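Local coordinates for protein hydrogenase maturation factor (Thermoanaerobacter tengcongensis, PDB 3VTI) that probably transfers the carbamoyl group of carbamoyl phosphate to the C-terminal cysteine of HypE during [NiFe] hydrogenase maturation, at residues Q34-K39 with E61-E66. Sequence-based numbering, arbitrary orientation.
Sequences QKYNLK and EAFIRE
The two helices packed on one face of the acylphosphatase-like alpha/beta sheet, 25-35 and 57-69, give a worked example of contact made largely from beyond a helix end: the turn leaving helix 25-35 supplies most of it through Y36 and L38, which reach A62, F63 and E66 of helix 57-69. Y36 has CG anti to its carbonyl carbon (chi1 -64°), which extends the ring across to the second helix. The methyl CB of A62 sits over one ring face in a CH-pi contact, 3.9 Å from the Y36 centroid. Over the opposite face, toward the rim, folds the K35 side chain, its CE 3.6 Å above the Y36 ring plane, so the ring lies between K35 and helix 57-69. At the ring edge, near its plane, CG of E66 lies 3.6 Å from OH of Y36, the two side chains crossing at about a right angle. Beside this, CD1 of L38 packs against CD2 of F63 at 3.5 Å; the F63 ring also touches V29 and I32 of helix 25-35. OE2 of E66 is hydrogen-bonded to N70, while OE1 of E66 lies 4.3 Å from NZ of K35, too far for a salt bridge. A serine in place of Y36 would probably leave the A62 methyl without its aromatic cover and open a gap beside E66. With no hydrogen bond between 34-39 and 61-66, their association rests on apolar and CH-pi packing, to which K35 and E66 are likely to add a modest electrostatic attraction.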
# COMPACT_ATOMS: atom_id res chain seq x y z
N GLN A 34 -43.31 77.46 8.74
CA GLN A 34 -43.30 78.76 9.41
C GLN A 34 -42.11 79.62 8.95
O GLN A 34 -42.19 80.86 8.97
CB GLN A 34 -43.26 78.58 10.93
CG GLN A 34 -44.27 77.58 11.51
CD GLN A 34 -45.65 78.18 11.76
OE1 GLN A 34 -46.22 78.88 10.92
NE2 GLN A 34 -46.20 77.89 12.94
N LYS A 35 -41.02 78.96 8.55
CA LYS A 35 -39.82 79.62 8.04
C LYS A 35 -40.13 80.35 6.73
O LYS A 35 -40.18 81.59 6.71
CB LYS A 35 -38.68 78.60 7.84
CG LYS A 35 -37.28 79.08 8.23
CD LYS A 35 -36.53 79.76 7.06
CE LYS A 35 -35.79 78.75 6.18
NZ LYS A 35 -34.62 78.12 6.87
N TYR A 36 -40.38 79.60 5.66
CA TYR A 36 -40.74 80.18 4.36
C TYR A 36 -42.19 80.67 4.33
O TYR A 36 -42.77 80.82 3.24
CB TYR A 36 -40.49 79.19 3.23
CG TYR A 36 -39.04 78.80 3.02
CD1 TYR A 36 -38.12 79.71 2.48
CD2 TYR A 36 -38.58 77.52 3.34
CE1 TYR A 36 -36.79 79.36 2.29
CE2 TYR A 36 -37.25 77.15 3.14
CZ TYR A 36 -36.35 78.09 2.61
OH TYR A 36 -35.03 77.74 2.41
N ASN A 37 -42.75 80.93 5.51
CA ASN A 37 -44.13 81.41 5.69
C ASN A 37 -45.13 80.80 4.70
O ASN A 37 -45.69 81.49 3.83
CB ASN A 37 -44.19 82.95 5.69
CG ASN A 37 -45.39 83.49 6.47
OD1 ASN A 37 -46.22 84.22 5.92
ND2 ASN A 37 -45.49 83.13 7.75
N LEU A 38 -45.35 79.49 4.83
CA LEU A 38 -46.22 78.72 3.94
C LEU A 38 -47.43 78.14 4.67
O LEU A 38 -47.43 78.00 5.91
CB LEU A 38 -45.43 77.61 3.26
CG LEU A 38 -44.48 78.01 2.12
CD1 LEU A 38 -43.38 76.99 1.98
CD2 LEU A 38 -45.24 78.17 0.81
N LYS A 39 -48.46 77.81 3.89
CA LYS A 39 -49.71 77.25 4.41
C LYS A 39 -49.94 75.84 3.89
O LYS A 39 -49.51 75.49 2.77
CB LYS A 39 -50.89 78.15 4.04
CG LYS A 39 -50.56 79.61 3.73
CD LYS A 39 -50.24 80.43 4.99
CE LYS A 39 -50.28 81.93 4.68
NZ LYS A 39 -49.78 82.72 5.83
N GLU A 61 -40.20 76.62 -4.07
CA GLU A 61 -38.99 76.06 -4.72
C GLU A 61 -37.87 75.83 -3.70
O GLU A 61 -37.11 74.85 -3.80
CB GLU A 61 -38.49 76.97 -5.85
CG GLU A 61 -39.40 77.04 -7.08
CD GLU A 61 -38.89 78.03 -8.14
OE1 GLU A 61 -37.66 78.14 -8.31
OE2 GLU A 61 -39.73 78.68 -8.80
N ALA A 62 -37.78 76.73 -2.72
CA ALA A 62 -36.84 76.62 -1.61
C ALA A 62 -37.26 75.55 -0.62
O ALA A 62 -36.41 74.81 -0.10
CB ALA A 62 -36.69 77.96 -0.92
N PHE A 63 -38.57 75.47 -0.35
CA PHE A 63 -39.15 74.41 0.49
C PHE A 63 -38.81 73.05 -0.10
O PHE A 63 -38.32 72.18 0.60
CB PHE A 63 -40.68 74.59 0.61
CG PHE A 63 -41.32 73.80 1.75
CD1 PHE A 63 -41.90 72.55 1.50
CD2 PHE A 63 -41.35 74.31 3.04
CE1 PHE A 63 -42.50 71.83 2.53
CE2 PHE A 63 -41.95 73.59 4.08
CZ PHE A 63 -42.52 72.35 3.83
N ILE A 64 -39.06 72.91 -1.40
CA ILE A 64 -38.72 71.70 -2.15
C ILE A 64 -37.21 71.44 -2.14
O ILE A 64 -36.78 70.29 -2.22
CB ILE A 64 -39.27 71.76 -3.61
CG1 ILE A 64 -40.80 71.60 -3.60
CG2 ILE A 64 -38.63 70.69 -4.50
CD1 ILE A 64 -41.49 71.97 -4.90
N ARG A 65 -36.42 72.50 -2.00
CA ARG A 65 -34.97 72.35 -1.90
C ARG A 65 -34.49 71.90 -0.53
O ARG A 65 -33.65 71.02 -0.44
CB ARG A 65 -34.23 73.61 -2.37
CG ARG A 65 -33.76 73.51 -3.82
CD ARG A 65 -33.34 74.86 -4.38
NE ARG A 65 -33.47 74.89 -5.84
CZ ARG A 65 -33.87 75.96 -6.54
NH1 ARG A 65 -34.17 77.09 -5.92
NH2 ARG A 65 -33.96 75.88 -7.86
N GLU A 66 -35.04 72.49 0.54
CA GLU A 66 -34.71 72.09 1.91
C GLU A 66 -35.06 70.63 2.22
O GLU A 66 -34.32 69.94 2.94
CB GLU A 66 -35.40 73.01 2.90
CG GLU A 66 -34.60 74.23 3.28
CD GLU A 66 -33.75 74.00 4.50
OE1 GLU A 66 -34.31 74.01 5.62
OE2 GLU A 66 -32.51 73.83 4.35